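Local coordinates for protein CpuTA1 (Curtobacterium pusillum, PDB 5K3W) that belongs to the class IV aminotransferase family and binds pyridoxal-5'-phosphate, with two protein chains in its assembly, at residues 233-238 / 298-303; 241-246 / 294-299. One frame throughout, in Å; residues are numbered along the deposited sequence.

Both contacts join the same two helices, 234-245 and 290-307. The centres of the two contacts are about 8 Å apart. The short segments cross steeply, at 111° in contact 1 and 119° in contact 2. Moving toward the end of helix 234-245, the contact shifts to an earlier part of helix 290-307. Tyr299 serves both. Contact 1 is buried and includes Gly233, Thr234 and Thr235 of the pyridoxal-5'-phosphate pocket. Contact 2 is only partly buried and lies farther from the centre of the chain. Strand 274-278 touches helix 290-307 in both. The helix that binds the cofactor phosphate at its start thus touches the last helix of the chain near its start and again near its end.

Contact 1. Residues 233-238 / 298-303; sequences GTTQAA and AYLLAR. With PLP (pyridoxal-5'-phosphate), chain C.
Apolar contact centres on Ala238. Its CB meets Leu300 CD2 at 3.9 Å and also lies over one face of the Arg303 guanidinium, nearer its rim than its centre. Leu300 CD2 also touches Thr235 CG2 of helix 234-245 at 4.1 Å. The two side chains cross at about a right angle. Tyr299 CE2 lies 3.4 Å from Ala238 O.

Polar contact runs through Arg303. Its chain reaches across to helix 234-245, with bends at chi2 and chi3, while NH1 still donates to Leu300 O (3.3 Å, N-H...O 154°). Gln67 donates to the same carbonyl. The other terminal nitrogen, NH2, is linked to Thr234 O by a water that accepts from Arg303 NH2 at 3.2 Å and donates to Thr234 O.

The cofactor contacts come from Thr234 and Thr235. Thr234 N and OG1 both donate to O3P of the phosphate, OG1 at 2.7 Å. Thr235 repeats the pattern on O1P, again with OG1 at 2.7 Å. In Thr235, OG1 stands beside the backbone N (chi1 -49°), which lets both donors reach one oxygen and leaves CG2 for Leu300. Tyr178, Ser271 and Arg75 also hydrogen-bond the cofactor. Gly233 is the N-cap residue, and the phosphate sits at the start of helix 234-245. This is a helix N-terminal phosphate site, part of the pyridoxal-5'-phosphate pocket of a class IV aminotransferase.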
# COMPACT_ATOMS: atom_id res chain seq x y z
N GLY A 233 14.70 12.84 -2.17
CA GLY A 233 15.60 11.71 -2.26
C GLY A 233 16.94 12.01 -1.60
O GLY A 233 17.54 13.07 -1.79
N THR A 234 17.42 11.05 -0.81
CA THR A 234 18.78 11.20 -0.31
C THR A 234 19.79 11.15 -1.45
O THR A 234 20.78 11.88 -1.43
CB THR A 234 19.08 10.14 0.76
OG1 THR A 234 19.10 8.83 0.20
CG2 THR A 234 18.04 10.19 1.87
N THR A 235 19.53 10.35 -2.50
CA THR A 235 20.47 10.28 -3.61
C THR A 235 20.47 11.56 -4.44
O THR A 235 21.53 12.07 -4.81
CB THR A 235 20.16 9.07 -4.50
OG1 THR A 235 20.01 7.91 -3.68
CG2 THR A 235 21.29 8.83 -5.50
N GLN A 236 19.28 12.11 -4.71
CA GLN A 236 19.17 13.37 -5.44
C GLN A 236 19.96 14.48 -4.77
O GLN A 236 20.64 15.27 -5.44
CB GLN A 236 17.69 13.75 -5.58
CG GLN A 236 17.45 15.12 -6.17
CD GLN A 236 17.48 16.22 -5.11
OE1 GLN A 236 16.77 16.16 -4.11
NE2 GLN A 236 18.32 17.23 -5.32
N ALA A 237 19.88 14.59 -3.44
CA ALA A 237 20.68 15.60 -2.76
C ALA A 237 22.17 15.35 -3.01
O ALA A 237 22.92 16.29 -3.30
CB ALA A 237 20.37 15.63 -1.27
N ALA A 238 22.62 14.10 -2.93
CA ALA A 238 24.03 13.86 -3.21
C ALA A 238 24.36 14.12 -4.67
O ALA A 238 25.50 14.47 -4.99
CB ALA A 238 24.43 12.44 -2.82
N ALA A 298 30.61 6.97 -9.51
CA ALA A 298 31.80 6.86 -8.68
C ALA A 298 31.75 7.85 -7.52
O ALA A 298 32.10 7.50 -6.38
CB ALA A 298 33.06 7.07 -9.53
N TYR A 299 31.30 9.08 -7.77
CA TYR A 299 31.08 10.00 -6.66
C TYR A 299 30.05 9.45 -5.69
O TYR A 299 30.26 9.44 -4.48
CB TYR A 299 30.63 11.37 -7.16
CG TYR A 299 30.27 12.32 -6.04
CD1 TYR A 299 31.22 13.14 -5.45
CD2 TYR A 299 28.96 12.40 -5.56
CE1 TYR A 299 30.89 14.00 -4.42
CE2 TYR A 299 28.63 13.26 -4.53
CZ TYR A 299 29.60 14.06 -3.96
OH TYR A 299 29.27 14.93 -2.93
N LEU A 300 28.91 9.00 -6.22
CA LEU A 300 27.84 8.51 -5.35
C LEU A 300 28.30 7.32 -4.52
O LEU A 300 27.92 7.19 -3.35
CB LEU A 300 26.61 8.14 -6.19
CG LEU A 300 25.87 9.28 -6.88
CD1 LEU A 300 24.85 8.72 -7.87
CD2 LEU A 300 25.18 10.16 -5.85
N LEU A 301 29.12 6.44 -5.10
CA LEU A 301 29.57 5.26 -4.36
C LEU A 301 30.60 5.60 -3.29
O LEU A 301 30.73 4.85 -2.31
CB LEU A 301 30.15 4.22 -5.32
CG LEU A 301 29.14 3.45 -6.17
CD1 LEU A 301 29.84 2.56 -7.19
CD2 LEU A 301 28.18 2.64 -5.30
N ALA A 302 31.32 6.71 -3.45
CA ALA A 302 32.45 7.03 -2.59
C ALA A 302 32.17 8.14 -1.58
O ALA A 302 33.05 8.43 -0.76
CB ALA A 302 33.64 7.45 -3.44
N ARG A 303 30.98 8.76 -1.61
CA ARG A 303 30.75 9.97 -0.82
C ARG A 303 30.84 9.70 0.68
O ARG A 303 31.31 10.56 1.44
CB ARG A 303 29.40 10.58 -1.17
CG ARG A 303 28.19 9.76 -0.77
CD ARG A 303 27.08 9.98 -1.76
NE ARG A 303 25.76 9.99 -1.14
CZ ARG A 303 24.78 9.16 -1.46
NH1 ARG A 303 24.96 8.24 -2.40
NH2 ARG A 303 23.60 9.26 -0.85
N1 PLP C . 10.81 8.04 -4.85
C2 PLP C . 10.29 6.97 -4.20
C2A PLP C . 8.80 6.66 -4.28
C3 PLP C . 11.12 6.16 -3.44
O3 PLP C . 10.54 5.07 -2.78
C4 PLP C . 12.46 6.45 -3.35
C4A PLP C . 13.42 5.60 -2.57
C5 PLP C . 12.98 7.52 -4.01
C6 PLP C . 12.14 8.33 -4.76
C5A PLP C . 14.48 7.81 -3.91
O4P PLP C . 14.92 8.00 -2.58
P PLP C . 16.41 7.63 -2.15
O1P PLP C . 17.41 8.27 -3.09
O2P PLP C . 16.61 6.13 -2.13
O3P PLP C . 16.68 8.17 -0.77
O HOH W 1 22.73 11.94 0.60

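Contact 2. Residues 241-246 / 294-299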
# COMPACT_ATOMS: atom_id res chain seq x y z
N ASP A 241 25.04 17.70 -5.03
CA ASP A 241 26.38 18.01 -4.53
C ASP A 241 27.42 17.76 -5.60
O ASP A 241 28.33 18.58 -5.81
CB ASP A 241 26.68 17.21 -3.26
CG ASP A 241 25.93 17.73 -2.06
OD1 ASP A 241 25.89 17.03 -1.01
OD2 ASP A 241 25.36 18.84 -2.16
N PHE A 242 27.30 16.63 -6.31
CA PHE A 242 28.25 16.32 -7.37
C PHE A 242 28.29 17.43 -8.41
O PHE A 242 29.36 17.94 -8.75
CB PHE A 242 27.90 14.97 -8.00
CG PHE A 242 28.64 14.68 -9.27
CD1 PHE A 242 29.83 13.99 -9.26
CD2 PHE A 242 28.13 15.10 -10.49
CE1 PHE A 242 30.50 13.71 -10.44
CE2 PHE A 242 28.79 14.83 -11.67
CZ PHE A 242 29.99 14.13 -11.64
N PHE A 243 27.11 17.83 -8.91
CA PHE A 243 27.06 18.78 -10.02
C PHE A 243 27.50 20.18 -9.60
O PHE A 243 28.17 20.88 -10.36
CB PHE A 243 25.67 18.80 -10.64
CG PHE A 243 25.42 17.67 -11.62
CD1 PHE A 243 26.09 17.64 -12.84
CD2 PHE A 243 24.51 16.67 -11.33
CE1 PHE A 243 25.87 16.62 -13.75
CE2 PHE A 243 24.29 15.63 -12.23
CZ PHE A 243 24.96 15.61 -13.45
N GLU A 244 27.11 20.63 -8.40
CA GLU A 244 27.59 21.92 -7.93
C GLU A 244 29.12 21.94 -7.86
O GLU A 244 29.76 22.92 -8.27
CB GLU A 244 26.98 22.25 -6.58
CG GLU A 244 25.53 22.70 -6.68
CD GLU A 244 24.76 22.49 -5.39
OE1 GLU A 244 23.55 22.18 -5.46
OE2 GLU A 244 25.37 22.62 -4.30
N GLU A 245 29.72 20.86 -7.35
CA GLU A 245 31.17 20.76 -7.27
C GLU A 245 31.83 20.94 -8.62
O GLU A 245 32.99 21.38 -8.70
CB GLU A 245 31.58 19.42 -6.68
CG GLU A 245 32.28 19.49 -5.35
CD GLU A 245 32.83 18.15 -4.91
OE1 GLU A 245 32.83 17.21 -5.75
OE2 GLU A 245 33.26 18.02 -3.75
N ARG A 246 31.14 20.59 -9.70
CA ARG A 246 31.66 20.78 -11.05
C ARG A 246 31.10 22.02 -11.73
O ARG A 246 31.13 22.11 -12.96
CB ARG A 246 31.38 19.54 -11.89
CG ARG A 246 32.38 18.44 -11.71
CD ARG A 246 31.77 17.14 -12.16
NE ARG A 246 32.72 16.04 -12.25
CZ ARG A 246 33.00 15.40 -13.38
NH1 ARG A 246 32.42 15.76 -14.52
NH2 ARG A 246 33.86 14.38 -13.37
N ALA A 294 29.43 7.75 -15.35
CA ALA A 294 30.37 6.93 -14.59
C ALA A 294 31.02 7.73 -13.47
O ALA A 294 31.24 7.21 -12.37
CB ALA A 294 31.44 6.35 -15.53
N ASP A 295 31.33 9.00 -13.72
CA ASP A 295 31.86 9.84 -12.66
C ASP A 295 30.82 10.09 -11.58
O ASP A 295 31.13 10.12 -10.39
CB ASP A 295 32.36 11.17 -13.23
CG ASP A 295 33.61 11.02 -14.09
OD1 ASP A 295 34.14 9.88 -14.19
OD2 ASP A 295 34.08 12.04 -14.66
N LEU A 296 29.56 10.30 -11.99
CA LEU A 296 28.50 10.50 -11.02
C LEU A 296 28.38 9.30 -10.10
O LEU A 296 28.36 9.43 -8.86
CB LEU A 296 27.19 10.76 -11.76
CG LEU A 296 25.97 11.02 -10.89
CD1 LEU A 296 26.16 12.26 -10.04
CD2 LEU A 296 24.76 11.15 -11.80
N ASN A 297 28.33 8.10 -10.68
CA ASN A 297 28.19 6.90 -9.88
C ASN A 297 29.41 6.68 -8.99
O ASN A 297 29.28 6.26 -7.84
CB ASN A 297 27.92 5.72 -10.80
CG ASN A 297 26.46 5.64 -11.19
OD1 ASN A 297 25.59 5.93 -10.38
ND2 ASN A 297 26.19 5.27 -12.44
N ALA A 298 30.61 6.97 -9.51
CA ALA A 298 31.80 6.86 -8.68
C ALA A 298 31.75 7.85 -7.52
O ALA A 298 32.10 7.50 -6.38
CB ALA A 298 33.06 7.07 -9.53
N TYR A 299 31.30 9.08 -7.77
CA TYR A 299 31.08 10.00 -6.66
C TYR A 299 30.05 9.45 -5.69
O TYR A 299 30.26 9.44 -4.48
CB TYR A 299 30.63 11.37 -7.16
CG TYR A 299 30.27 12.32 -6.04
CD1 TYR A 299 31.22 13.14 -5.45
CD2 TYR A 299 28.96 12.40 -5.56
CE1 TYR A 299 30.89 14.00 -4.42
CE2 TYR A 299 28.63 13.26 -4.53
CZ TYR A 299 29.60 14.06 -3.96
OH TYR A 299 29.27 14.93 -2.93
O HOH W 2 27.33 14.39 -1.01
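Arg246 NH2 donates to Asp295 OD2 at 2.7 Å, the one direct hydrogen bond between the segments and part of a salt bridge. The bond is bent, with an N-H...O angle of 131°. It meets OD2 on the anti side, out of the carboxylate plane. Phe242 CZ lies over one face of the same guanidinium.

Phe242 fills the middle of the contact. With CG anti to the backbone N (chi1 168°), the ring is carried against helix 290-307, with CE1 by Asp295 O. Leu296 CD1 sits over one ring face in a CH-pi contact, 3.8 Å from the centroid. The Phe242 ring also turns an edge toward the face of Tyr299 in an offset edge-to-face pair, with planes at 63°. Phe242 CB lies over that Tyr299 face, 4.0 Å from its centroid. Phe242 CD2 lies over the centre of one face of its neighbour Phe243, which pairs edge-to-face with Tyr248.

At the end nearer contact 1, a water 2.8 Å from Tyr299 OH also donates to Asp241 OD1. The bent, anti-side salt bridge is probably a modest contributor, so the packing round Phe242 likely accounts for most of the contact.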